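Local coordinates for period circadian protein homolog 2 (Mus musculus, PDB 3GDI), which is a mammalian circadian clock protein of the transcription-regulating machinery, whose tandem PAS domains probably mediate its pairing with itself and other clock proteins, at residues L65-V70 against I118-F123; Q178-R183 against Q193-T198; R183-P186 against Y190-Q193; P231-T236 against Y241-T246. All coordinates share one frame; numbering follows the deposited sequence.

Interaction 1. Residues L65-V70 against I118-F123; sequences LAPHDV and IRYQPF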
loop_
_atom_site.group_PDB
_atom_site.type_symbol
_atom_site.label_atom_id
_atom_site.label_comp_id
_atom_site.label_asym_id
_atom_site.label_seq_id
_atom_site.Cartn_x
_atom_site.Cartn_y
_atom_site.Cartn_z
ATOM N N LEU A 65 10.332 13.323 14.621
ATOM C CA LEU A 65 9.085 12.743 14.126
ATOM C C LEU A 65 8.553 11.693 15.097
ATOM O O LEU A 65 9.304 11.128 15.892
ATOM C CB LEU A 65 9.322 12.052 12.779
ATOM C CG LEU A 65 9.247 12.757 11.426
ATOM C CD1 LEU A 65 9.373 14.252 11.588
ATOM C CD2 LEU A 65 10.336 12.185 10.527
ATOM N N ALA A 66 7.255 11.431 15.036
ATOM C CA ALA A 66 6.685 10.400 15.880
ATOM C C ALA A 66 7.452 9.153 15.434
ATOM O O ALA A 66 7.716 8.973 14.242
ATOM C CB ALA A 66 5.205 10.250 15.589
ATOM N N PRO A 67 7.839 8.287 16.380
ATOM C CA PRO A 67 8.583 7.076 16.010
ATOM C C PRO A 67 7.904 6.198 14.956
ATOM O O PRO A 67 8.580 5.532 14.174
ATOM C CB PRO A 67 8.765 6.362 17.350
ATOM C CG PRO A 67 8.872 7.520 18.320
ATOM C CD PRO A 67 7.739 8.413 17.846
ATOM N N HIS A 68 6.575 6.200 14.929
ATOM C CA HIS A 68 5.835 5.408 13.951
ATOM C C HIS A 68 5.865 6.023 12.559
ATOM O O HIS A 68 5.689 5.323 11.565
ATOM C CB HIS A 68 4.368 5.255 14.362
ATOM C CG HIS A 68 4.112 4.142 15.331
ATOM N ND1 HIS A 68 4.435 4.224 16.669
ATOM C CD2 HIS A 68 3.560 2.919 15.151
ATOM C CE1 HIS A 68 4.091 3.099 17.271
ATOM N NE2 HIS A 68 3.558 2.291 16.373
ATOM N N ASP A 69 6.079 7.334 12.483
ATOM C CA ASP A 69 6.086 8.020 11.200
ATOM C C ASP A 69 7.432 8.039 10.494
ATOM O O ASP A 69 7.521 8.423 9.327
ATOM C CB ASP A 69 5.561 9.444 11.371
ATOM C CG ASP A 69 4.158 9.478 11.956
ATOM O OD1 ASP A 69 3.330 8.638 11.539
ATOM O OD2 ASP A 69 3.877 10.345 12.819
ATOM N N VAL A 70 8.479 7.610 11.188
ATOM C CA VAL A 70 9.819 7.579 10.607
ATOM C C VAL A 70 9.899 6.707 9.355
ATOM O O VAL A 70 10.411 7.148 8.323
ATOM C CB VAL A 70 10.846 7.072 11.632
ATOM C CG1 VAL A 70 12.129 6.685 10.932
ATOM C CG2 VAL A 70 11.108 8.146 12.672
ATOM N N ILE A 118 5.651 13.939 25.520
ATOM C CA ILE A 118 5.909 14.680 24.291
ATOM C C ILE A 118 4.643 15.165 23.590
ATOM O O ILE A 118 3.607 14.508 23.634
ATOM C CB ILE A 118 6.717 13.811 23.298
ATOM C CG1 ILE A 118 6.296 12.340 23.425
ATOM C CG2 ILE A 118 8.208 13.947 23.575
ATOM C CD1 ILE A 118 4.819 12.062 23.167
ATOM N N ARG A 119 4.734 16.318 22.939
ATOM C CA ARG A 119 3.596 16.870 22.222
ATOM C C ARG A 119 3.862 16.986 20.724
ATOM O O ARG A 119 4.754 17.712 20.285
ATOM C CB ARG A 119 3.211 18.233 22.802
ATOM C CG ARG A 119 2.586 18.134 24.185
ATOM C CD ARG A 119 1.741 19.356 24.525
ATOM N NE ARG A 119 0.931 19.124 25.718
ATOM C CZ ARG A 119 0.069 19.999 26.229
ATOM N NH1 ARG A 119 -0.106 21.183 25.652
ATOM N NH2 ARG A 119 -0.625 19.688 27.318
ATOM N N TYR A 120 3.071 16.259 19.945
ATOM C CA TYR A 120 3.200 16.242 18.494
ATOM C C TYR A 120 2.145 17.094 17.794
ATOM O O TYR A 120 1.106 17.413 18.363
ATOM C CB TYR A 120 3.093 14.803 17.992
ATOM C CG TYR A 120 4.269 13.940 18.359
ATOM C CD1 TYR A 120 5.471 14.043 17.668
ATOM C CD2 TYR A 120 4.190 13.028 19.409
ATOM C CE1 TYR A 120 6.562 13.266 18.009
ATOM C CE2 TYR A 120 5.283 12.242 19.761
ATOM C CZ TYR A 120 6.465 12.370 19.057
ATOM O OH TYR A 120 7.561 11.622 19.411
ATOM N N GLN A 121 2.425 17.461 16.553
ATOM C CA GLN A 121 1.501 18.243 15.757
ATOM C C GLN A 121 1.568 17.707 14.336
ATOM O O GLN A 121 2.645 17.645 13.743
ATOM C CB GLN A 121 1.900 19.710 15.752
ATOM C CG GLN A 121 1.894 20.376 17.107
ATOM C CD GLN A 121 2.403 21.795 17.026
ATOM O OE1 GLN A 121 1.786 22.654 16.386
ATOM N NE2 GLN A 121 3.544 22.053 17.663
ATOM N N PRO A 122 0.417 17.312 13.770
ATOM C CA PRO A 122 0.370 16.780 12.407
ATOM C C PRO A 122 0.836 17.799 11.371
ATOM O O PRO A 122 0.532 18.981 11.476
ATOM C CB PRO A 122 -1.098 16.398 12.243
ATOM C CG PRO A 122 -1.797 17.405 13.094
ATOM C CD PRO A 122 -0.940 17.432 14.331
ATOM N N PHE A 123 1.585 17.332 10.378
ATOM C CA PHE A 123 2.099 18.200 9.320
ATOM C C PHE A 123 1.947 17.538 7.961
ATOM O O PHE A 123 2.192 16.343 7.806
ATOM C CB PHE A 123 3.582 18.509 9.554
ATOM C CG PHE A 123 3.823 19.691 10.434
ATOM C CD1 PHE A 123 3.925 20.968 9.888
ATOM C CD2 PHE A 123 3.914 19.541 11.812
ATOM C CE1 PHE A 123 4.110 22.081 10.700
ATOM C CE2 PHE A 123 4.100 20.644 12.638
ATOM C CZ PHE A 123 4.199 21.919 12.082
#
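Ala-66 lays its methyl over one face of the Tyr-120 ring. Its CB sits 4.3 Å from the ring centroid and 16° off the normal, a CH-pi contact displaced toward the rim on the CE1 side. The backbone just before this methyl joins in, with Ala-66 N 3.6 Å from Tyr-120 CE1. Pro-67 comes in at the phenol end: its ring crosses the tyrosine at about a right angle and brings CD to 3.6 Å from Tyr-120 OH. Tyr-120 reaches across because its CG stands anti to the carbonyl carbon (chi1 -69°), which carries the ring toward residues 65-70. No hydrogen bond spans the contact; the turn after Ala-66 is closed by Asp-69 N donating to Ala-66 O at 2.9 Å. Cutting Tyr-120 back to an alanine is likely to leave Ala-66 CB without the ring face and open a gap beside Pro-67. Both segments belong to the PAS-A domain. Residues 65-70 lead into helix 70-76, with the backbone of Ala-66 bonded to Arg-107 and Asp-69 in a salt bridge to the same arginine; Tyr-120, just ahead of strand 121-131, also packs on Arg-107 of the outer strand 104-108.

Interaction 2. Residues Q178-R183 against Q193-T198; sequences QAVDER and QDLIET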
loop_
_atom_site.group_PDB
_atom_site.type_symbol
_atom_site.label_atom_id
_atom_site.label_comp_id
_atom_site.label_asym_id
_atom_site.label_seq_id
_atom_site.Cartn_x
_atom_site.Cartn_y
_atom_site.Cartn_z
ATOM N N GLN A 178 -7.002 0.333 2.178
ATOM C CA GLN A 178 -5.921 0.293 1.200
ATOM C C GLN A 178 -5.350 1.709 1.079
ATOM O O GLN A 178 -4.161 1.914 0.793
ATOM C CB GLN A 178 -6.437 -0.188 -0.169
ATOM C CG GLN A 178 -5.360 -0.224 -1.257
ATOM C CD GLN A 178 -5.224 1.114 -1.986
ATOM O OE1 GLN A 178 -4.198 1.402 -2.622
ATOM N NE2 GLN A 178 -6.268 1.926 -1.917
ATOM N N ALA A 179 -6.229 2.681 1.294
ATOM C CA ALA A 179 -5.850 4.071 1.226
ATOM C C ALA A 179 -6.966 4.910 1.801
ATOM O O ALA A 179 -8.119 4.475 1.878
ATOM C CB ALA A 179 -5.592 4.473 -0.207
ATOM N N VAL A 180 -6.587 6.108 2.222
ATOM C CA VAL A 180 -7.497 7.092 2.767
ATOM C C VAL A 180 -7.016 8.357 2.071
ATOM O O VAL A 180 -5.808 8.608 2.016
ATOM C CB VAL A 180 -7.318 7.244 4.278
ATOM C CG1 VAL A 180 -8.377 8.155 4.817
ATOM C CG2 VAL A 180 -7.398 5.886 4.955
ATOM N N ASP A 181 -7.931 9.149 1.522
ATOM C CA ASP A 181 -7.484 10.339 0.824
ATOM C C ASP A 181 -7.158 11.471 1.786
ATOM O O ASP A 181 -7.629 11.506 2.924
ATOM C CB ASP A 181 -8.504 10.760 -0.239
ATOM C CG ASP A 181 -9.626 11.578 0.319
ATOM O OD1 ASP A 181 -10.211 11.162 1.331
ATOM O OD2 ASP A 181 -9.929 12.637 -0.267
ATOM N N GLU A 182 -6.323 12.388 1.323
ATOM C CA GLU A 182 -5.872 13.499 2.146
ATOM C C GLU A 182 -6.929 14.315 2.863
ATOM O O GLU A 182 -6.666 14.842 3.942
ATOM C CB GLU A 182 -4.997 14.438 1.321
ATOM C CG GLU A 182 -3.674 13.827 0.898
ATOM C CD GLU A 182 -2.683 14.856 0.380
ATOM O OE1 GLU A 182 -1.572 14.452 -0.030
ATOM O OE2 GLU A 182 -3.012 16.064 0.387
ATOM N N ARG A 183 -8.116 14.431 2.277
ATOM C CA ARG A 183 -9.174 15.218 2.892
ATOM C C ARG A 183 -9.652 14.587 4.188
ATOM O O ARG A 183 -10.302 15.241 5.006
ATOM C CB ARG A 183 -10.351 15.375 1.923
ATOM C CG ARG A 183 -9.985 16.053 0.606
ATOM C CD ARG A 183 -11.182 16.161 -0.345
ATOM N NE ARG A 183 -11.706 14.856 -0.745
ATOM C CZ ARG A 183 -12.705 14.678 -1.606
ATOM N NH1 ARG A 183 -13.296 15.722 -2.164
ATOM N NH2 ARG A 183 -13.118 13.454 -1.910
ATOM N N GLN A 193 -1.286 6.565 7.345
ATOM C CA GLN A 193 -0.593 5.376 7.814
ATOM C C GLN A 193 -1.170 4.712 9.048
ATOM O O GLN A 193 -0.822 3.563 9.342
ATOM C CB GLN A 193 0.889 5.684 8.059
ATOM C CG GLN A 193 1.171 6.790 9.063
ATOM C CD GLN A 193 1.339 8.169 8.411
ATOM O OE1 GLN A 193 1.989 9.047 8.970
ATOM N NE2 GLN A 193 0.753 8.357 7.230
ATOM N N ASP A 194 -2.033 5.419 9.778
ATOM C CA ASP A 194 -2.629 4.842 10.976
ATOM C C ASP A 194 -3.747 3.873 10.626
ATOM O O ASP A 194 -4.020 2.938 11.373
ATOM C CB ASP A 194 -3.210 5.921 11.883
ATOM C CG ASP A 194 -2.187 6.946 12.303
ATOM O OD1 ASP A 194 -0.997 6.587 12.435
ATOM O OD2 ASP A 194 -2.586 8.113 12.522
ATOM N N LEU A 195 -4.380 4.109 9.480
ATOM C CA LEU A 195 -5.503 3.301 9.008
ATOM C C LEU A 195 -5.175 2.284 7.918
ATOM O O LEU A 195 -5.890 1.302 7.766
ATOM C CB LEU A 195 -6.620 4.225 8.509
ATOM C CG LEU A 195 -7.305 5.006 9.625
ATOM C CD1 LEU A 195 -8.181 6.129 9.088
ATOM C CD2 LEU A 195 -8.123 4.011 10.424
ATOM N N ILE A 196 -4.110 2.509 7.157
ATOM C CA ILE A 196 -3.771 1.572 6.096
ATOM C C ILE A 196 -3.448 0.189 6.652
ATOM O O ILE A 196 -2.629 0.060 7.555
ATOM C CB ILE A 196 -2.576 2.075 5.256
ATOM C CG1 ILE A 196 -2.974 3.323 4.473
ATOM C CG2 ILE A 196 -2.146 1.010 4.268
ATOM C CD1 ILE A 196 -1.834 3.923 3.664
ATOM N N GLU A 197 -4.104 -0.837 6.107
ATOM C CA GLU A 197 -3.908 -2.229 6.516
ATOM C C GLU A 197 -4.605 -2.635 7.814
ATOM O O GLU A 197 -4.288 -3.685 8.388
ATOM C CB GLU A 197 -2.415 -2.553 6.649
ATOM C CG GLU A 197 -1.586 -2.322 5.391
ATOM C CD GLU A 197 -1.830 -3.360 4.319
ATOM O OE1 GLU A 197 -1.053 -3.385 3.343
ATOM O OE2 GLU A 197 -2.791 -4.146 4.446
ATOM N N THR A 198 -5.541 -1.821 8.288
ATOM C CA THR A 198 -6.264 -2.162 9.507
ATOM C C THR A 198 -7.721 -2.459 9.151
ATOM O O THR A 198 -8.219 -2.002 8.122
ATOM C CB THR A 198 -6.179 -1.021 10.544
ATOM O OG1 THR A 198 -7.042 0.055 10.162
ATOM C CG2 THR A 198 -4.748 -0.497 10.629
#
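Val-180 CG2 meets Leu-195 CB at 4.0 Å, with Leu-195 CD1 only slightly farther, the two side chains crossing at a slant. Val-180 CG2, anti to the carbonyl carbon, is the branch turned to Leu-195. Ile-196 covers the backbone nearby: its CG1 and CG2 approach Gln-178 O from the same side, each at 4.1 Å, and CG1 also lies near Ala-179 CA. These are loose van der Waals contacts, and no hydrogen bond joins the segments. They place the end of helix 192-195 against strand 177-180, an outermost strand of the antiparallel PAS sheet within this chain. That strand carries a classic beta bulge, where Gln-178 and Ala-179 both face Thr-170. Beyond the helix, a type II turn from Leu-195 to Thr-198 probably helps to set the position of Ile-196. Leu-195 O takes two bonds from the same face of its plane, from Thr-198 N at 3.2 Å and from Thr-198 OG1 at 2.9 Å. At the far end of 178-183, Arg-183 NE forms a salt bridge with Asp-181 OD2 at 2.9 Å, while Asp-181 OD1 accepts from the backbone N of Thr-168. Gln-178 packs on Gln-178 of the second subunit, and Thr-198 on Tyr-80 of that subunit.

Interaction 3. Residues R183-P186 against Y190-Q193; sequences RAVP and YLPQ
Val-185 has CG1 anti to its own nitrogen (chi1 179°) and CG2 anti to the carbonyl carbon, a setting that spreads its two methyls over two different neighbours. CG1 meets Leu-191 CD2 at 3.5 Å, the side chains crossing obliquely. CG2 reaches the pyrrolidine ring of Pro-192, where CD is 3.6 Å away and CG a little farther, and here the two side chains stand at about a right angle. Leu-191 starts away from the valine, but with CG anti to its carbonyl carbon (chi1 -63°) and the chain extended beyond, its CD2 methyl swings back to close the contact. The carbonyl oxygen of Tyr-190 faces the branch point of Val-185. Val-185 CA approaches Tyr-190 O at 3.5 Å in a CA-H...O contact with an angle of 150° at the hydrogen, and both valine methyls come almost as close. The valine thus covers one side of this carbonyl oxygen, with no conventional hydrogen bond across the segments. Val-185, Leu-191 and Pro-192 all touch Phe-105 on strand 104-108, and Asp-194 OD2 accepts from Leu-191 N, holding the turn into the next helix. The arrangement is a tight connection between consecutive short helices, 184-188 and 192-195, in the helical part of a PAS fold; its apolar surface rests against the sheet of the chain's other PAS domain.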
loop_
_atom_site.group_PDB
_atom_site.type_symbol
_atom_site.label_atom_id
_atom_site.label_comp_id
_atom_site.label_asym_id
_atom_site.label_seq_id
_atom_site.Cartn_x
_atom_site.Cartn_y
_atom_site.Cartn_z
ATOM N N ARG A 183 -8.116 14.431 2.277
ATOM C CA ARG A 183 -9.174 15.218 2.892
ATOM C C ARG A 183 -9.652 14.587 4.188
ATOM O O ARG A 183 -10.302 15.241 5.006
ATOM C CB ARG A 183 -10.351 15.375 1.923
ATOM C CG ARG A 183 -9.985 16.053 0.606
ATOM C CD ARG A 183 -11.182 16.161 -0.345
ATOM N NE ARG A 183 -11.706 14.856 -0.745
ATOM C CZ ARG A 183 -12.705 14.678 -1.606
ATOM N NH1 ARG A 183 -13.296 15.722 -2.164
ATOM N NH2 ARG A 183 -13.118 13.454 -1.910
ATOM N N ALA A 184 -9.312 13.318 4.378
ATOM C CA ALA A 184 -9.718 12.581 5.569
ATOM C C ALA A 184 -8.931 12.943 6.825
ATOM O O ALA A 184 -9.485 12.930 7.929
ATOM C CB ALA A 184 -9.604 11.079 5.313
ATOM N N VAL A 185 -7.647 13.257 6.675
ATOM C CA VAL A 185 -6.840 13.583 7.843
ATOM C C VAL A 185 -7.494 14.668 8.698
ATOM O O VAL A 185 -7.680 14.493 9.900
ATOM C CB VAL A 185 -5.414 14.015 7.446
ATOM C CG1 VAL A 185 -4.627 14.356 8.689
ATOM C CG2 VAL A 185 -4.711 12.888 6.688
ATOM N N PRO A 186 -7.865 15.801 8.089
ATOM C CA PRO A 186 -8.498 16.869 8.870
ATOM C C PRO A 186 -9.883 16.502 9.424
ATOM O O PRO A 186 -10.344 17.092 10.401
ATOM C CB PRO A 186 -8.574 18.030 7.873
ATOM C CG PRO A 186 -7.422 17.772 6.972
ATOM C CD PRO A 186 -7.508 16.287 6.747
ATOM N N TYR A 190 -6.716 10.927 12.132
ATOM C CA TYR A 190 -5.690 9.936 11.840
ATOM C C TYR A 190 -4.891 10.356 10.625
ATOM O O TYR A 190 -5.393 11.081 9.773
ATOM C CB TYR A 190 -6.296 8.573 11.499
ATOM C CG TYR A 190 -7.110 7.908 12.571
ATOM C CD1 TYR A 190 -8.502 7.852 12.479
ATOM C CD2 TYR A 190 -6.492 7.273 13.645
ATOM C CE1 TYR A 190 -9.256 7.170 13.428
ATOM C CE2 TYR A 190 -7.235 6.591 14.605
ATOM C CZ TYR A 190 -8.612 6.538 14.490
ATOM O OH TYR A 190 -9.345 5.834 15.422
ATOM N N LEU A 191 -3.647 9.895 10.549
ATOM C CA LEU A 191 -2.816 10.153 9.377
ATOM C C LEU A 191 -3.000 8.882 8.525
ATOM O O LEU A 191 -3.218 7.790 9.064
ATOM C CB LEU A 191 -1.361 10.353 9.782
ATOM C CG LEU A 191 -1.117 11.572 10.685
ATOM C CD1 LEU A 191 0.397 11.821 10.801
ATOM C CD2 LEU A 191 -1.813 12.811 10.104
ATOM N N PRO A 192 -2.929 9.001 7.193
ATOM C CA PRO A 192 -3.118 7.815 6.347
ATOM C C PRO A 192 -2.517 6.510 6.852
ATOM O O PRO A 192 -3.171 5.474 6.817
ATOM C CB PRO A 192 -2.525 8.247 5.014
ATOM C CG PRO A 192 -2.846 9.725 4.982
ATOM C CD PRO A 192 -2.470 10.149 6.388
ATOM N N GLN A 193 -1.286 6.565 7.345
ATOM C CA GLN A 193 -0.593 5.376 7.814
ATOM C C GLN A 193 -1.170 4.712 9.048
ATOM O O GLN A 193 -0.822 3.563 9.342
ATOM C CB GLN A 193 0.889 5.684 8.059
ATOM C CG GLN A 193 1.171 6.790 9.063
ATOM C CD GLN A 193 1.339 8.169 8.411
ATOM O OE1 GLN A 193 1.989 9.047 8.970
ATOM N NE2 GLN A 193 0.753 8.357 7.230
#

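Interaction 4. Residues P231-T236 against Y241-T246; sequences PIRFRT and YITLDT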
loop_
_atom_site.group_PDB
_atom_site.type_symbol
_atom_site.label_atom_id
_atom_site.label_comp_id
_atom_site.label_asym_id
_atom_site.label_seq_id
_atom_site.Cartn_x
_atom_site.Cartn_y
_atom_site.Cartn_z
ATOM N N PRO A 231 -27.449 6.622 8.036
ATOM C CA PRO A 231 -26.147 7.127 8.466
ATOM C C PRO A 231 -25.267 5.989 8.969
ATOM O O PRO A 231 -25.757 4.927 9.345
ATOM C CB PRO A 231 -26.518 8.061 9.593
ATOM C CG PRO A 231 -27.545 7.217 10.315
ATOM C CD PRO A 231 -28.399 6.646 9.163
ATOM N N ILE A 232 -23.967 6.225 8.970
ATOM C CA ILE A 232 -23.008 5.260 9.464
ATOM C C ILE A 232 -22.135 6.094 10.392
ATOM O O ILE A 232 -21.828 7.242 10.079
ATOM C CB ILE A 232 -22.139 4.673 8.306
ATOM C CG1 ILE A 232 -22.858 3.495 7.639
ATOM C CG2 ILE A 232 -20.791 4.212 8.831
ATOM C CD1 ILE A 232 -22.877 2.241 8.481
ATOM N N ARG A 233 -21.762 5.542 11.538
ATOM C CA ARG A 233 -20.909 6.268 12.462
ATOM C C ARG A 233 -19.491 5.733 12.362
ATOM O O ARG A 233 -19.271 4.531 12.407
ATOM C CB ARG A 233 -21.458 6.154 13.878
ATOM C CG ARG A 233 -22.626 7.100 14.101
ATOM C CD ARG A 233 -23.297 6.872 15.423
ATOM N NE ARG A 233 -23.826 5.516 15.511
ATOM C CZ ARG A 233 -24.458 5.024 16.572
ATOM N NH1 ARG A 233 -24.646 5.784 17.647
ATOM N NH2 ARG A 233 -24.902 3.769 16.557
ATOM N N PHE A 234 -18.539 6.645 12.207
ATOM C CA PHE A 234 -17.126 6.312 12.052
ATOM C C PHE A 234 -16.325 6.927 13.209
ATOM O O PHE A 234 -16.473 8.121 13.504
ATOM C CB PHE A 234 -16.643 6.896 10.727
ATOM C CG PHE A 234 -15.342 6.335 10.246
ATOM C CD1 PHE A 234 -15.324 5.349 9.252
ATOM C CD2 PHE A 234 -14.135 6.798 10.760
ATOM C CE1 PHE A 234 -14.116 4.831 8.774
ATOM C CE2 PHE A 234 -12.924 6.286 10.291
ATOM C CZ PHE A 234 -12.914 5.301 9.295
ATOM N N ARG A 235 -15.478 6.130 13.859
ATOM C CA ARG A 235 -14.687 6.627 14.976
ATOM C C ARG A 235 -13.483 7.464 14.559
ATOM O O ARG A 235 -12.754 7.114 13.630
ATOM C CB ARG A 235 -14.214 5.467 15.847
ATOM C CG ARG A 235 -13.428 5.907 17.079
ATOM C CD ARG A 235 -13.439 4.828 18.158
ATOM N NE ARG A 235 -13.062 3.526 17.620
ATOM C CZ ARG A 235 -11.847 3.227 17.175
ATOM N NH1 ARG A 235 -11.594 2.018 16.692
ATOM N NH2 ARG A 235 -10.880 4.135 17.230
ATOM N N THR A 236 -13.269 8.575 15.254
ATOM C CA THR A 236 -12.141 9.431 14.934
ATOM C C THR A 236 -10.992 9.160 15.900
ATOM O O THR A 236 -11.105 8.332 16.809
ATOM C CB THR A 236 -12.519 10.927 14.999
ATOM O OG1 THR A 236 -12.644 11.336 16.366
ATOM C CG2 THR A 236 -13.842 11.171 14.285
ATOM N N TYR A 241 -17.193 9.740 17.640
ATOM C CA TYR A 241 -17.770 9.329 16.366
ATOM C C TYR A 241 -18.356 10.488 15.570
ATOM O O TYR A 241 -18.913 11.414 16.144
ATOM C CB TYR A 241 -18.892 8.330 16.606
ATOM C CG TYR A 241 -18.428 6.966 17.018
ATOM C CD1 TYR A 241 -17.949 6.060 16.073
ATOM C CD2 TYR A 241 -18.445 6.583 18.358
ATOM C CE1 TYR A 241 -17.493 4.803 16.454
ATOM C CE2 TYR A 241 -17.987 5.326 18.748
ATOM C CZ TYR A 241 -17.515 4.446 17.791
ATOM O OH TYR A 241 -17.073 3.201 18.173
ATOM N N ILE A 242 -18.220 10.434 14.249
ATOM C CA ILE A 242 -18.817 11.440 13.384
ATOM C C ILE A 242 -19.831 10.666 12.544
ATOM O O ILE A 242 -19.637 9.481 12.265
ATOM C CB ILE A 242 -17.782 12.130 12.457
ATOM C CG1 ILE A 242 -17.017 11.088 11.633
ATOM C CG2 ILE A 242 -16.846 13.002 13.288
ATOM C CD1 ILE A 242 -16.076 11.695 10.587
ATOM N N THR A 243 -20.927 11.315 12.172
ATOM C CA THR A 243 -21.959 10.656 11.390
ATOM C C THR A 243 -21.748 10.914 9.919
ATOM O O THR A 243 -21.691 12.059 9.476
ATOM C CB THR A 243 -23.352 11.139 11.810
ATOM O OG1 THR A 243 -23.583 10.744 13.165
ATOM C CG2 THR A 243 -24.432 10.553 10.921
ATOM N N LEU A 244 -21.645 9.831 9.163
ATOM C CA LEU A 244 -21.413 9.916 7.733
ATOM C C LEU A 244 -22.607 9.583 6.848
ATOM O O LEU A 244 -23.489 8.809 7.222
ATOM C CB LEU A 244 -20.262 8.981 7.358
ATOM C CG LEU A 244 -18.828 9.317 7.776
ATOM C CD1 LEU A 244 -18.793 9.889 9.166
ATOM C CD2 LEU A 244 -17.988 8.055 7.690
ATOM N N ASP A 245 -22.618 10.213 5.677
ATOM C CA ASP A 245 -23.603 9.981 4.627
ATOM C C ASP A 245 -22.649 9.401 3.589
ATOM O O ASP A 245 -21.736 10.085 3.121
ATOM C CB ASP A 245 -24.214 11.289 4.113
ATOM C CG ASP A 245 -25.278 11.843 5.046
ATOM O OD1 ASP A 245 -25.833 12.930 4.757
ATOM O OD2 ASP A 245 -25.566 11.192 6.068
ATOM N N THR A 246 -22.843 8.139 3.237
ATOM C CA THR A 246 -21.923 7.507 2.320
ATOM C C THR A 246 -22.468 7.023 1.004
ATOM O O THR A 246 -23.623 6.630 0.892
ATOM C CB THR A 246 -21.239 6.313 3.003
ATOM O OG1 THR A 246 -20.586 6.759 4.202
ATOM C CG2 THR A 246 -20.220 5.680 2.074
HETATM O O HOH W 1 -15.413 1.303 17.537
#
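Strands 231-235 and 241-246 run antiparallel, their axes 4.5 Å apart at closest and their directions at 147°, with backbone bonds pairing Ile-232 with Leu-244 and Phe-234 with Ile-242. They form a beta hairpin at one side of the PAS sheet. The central bonds are nearly straight, as in Leu-244 N to Ile-232 O, 2.8 Å with 171° at the hydrogen. On the face carrying Ile-232, Phe-234, Ile-242 and Leu-244, the Leu-244 CD2 methyl packs on Phe-234 CB at 3.5 Å. Past the last bonded pair, Thr-236 CG2 meets Ile-242 CG2 at 3.7 Å. Across the other face, Tyr-241 has CG anti to its carbonyl carbon (chi1 -73°), laying its ring over the neighbouring strand with CE1 3.4 Å from Arg-235 CB. Arg-235 CG lies above one ring face near the rim, while the guanidinium plane is turned steeply against the ring. That charged end makes a salt bridge with Glu-286 and donates to the carbonyl of Val-202. A leucine in place of Tyr-241 would probably uncover the aliphatic part of Arg-235 and leave the bridging water without its phenol partner. That water sits in the guanidinium plane at its edge, accepting from Arg-235 NE at 3.2 Å and hydrogen-bonded to Tyr-241 OH at 2.6 Å.

In the fold
Interaction 1 lies in the PAS-A domain, the other three in the second PAS domain. Interactions 2 and 3 share helix 192-195 and have centres about 7 Å apart; interaction 3 is partly buried, interaction 2 a surface contact bordering the second subunit. Leu-191 of interaction 3 touches Pro-122 of interaction 1, joining the domains through apolar carbons. Interactions 2 and 4 reach the same sheet at its two outermost strands within this chain. Only interaction 4 carries hydrogen bonds between its segments; interaction 1 relies on an aromatic face, and interactions 2 and 3 mainly on aliphatic contacts. Tyr-190 OH lies close to Arg-235, bringing interaction 3 against interaction 4.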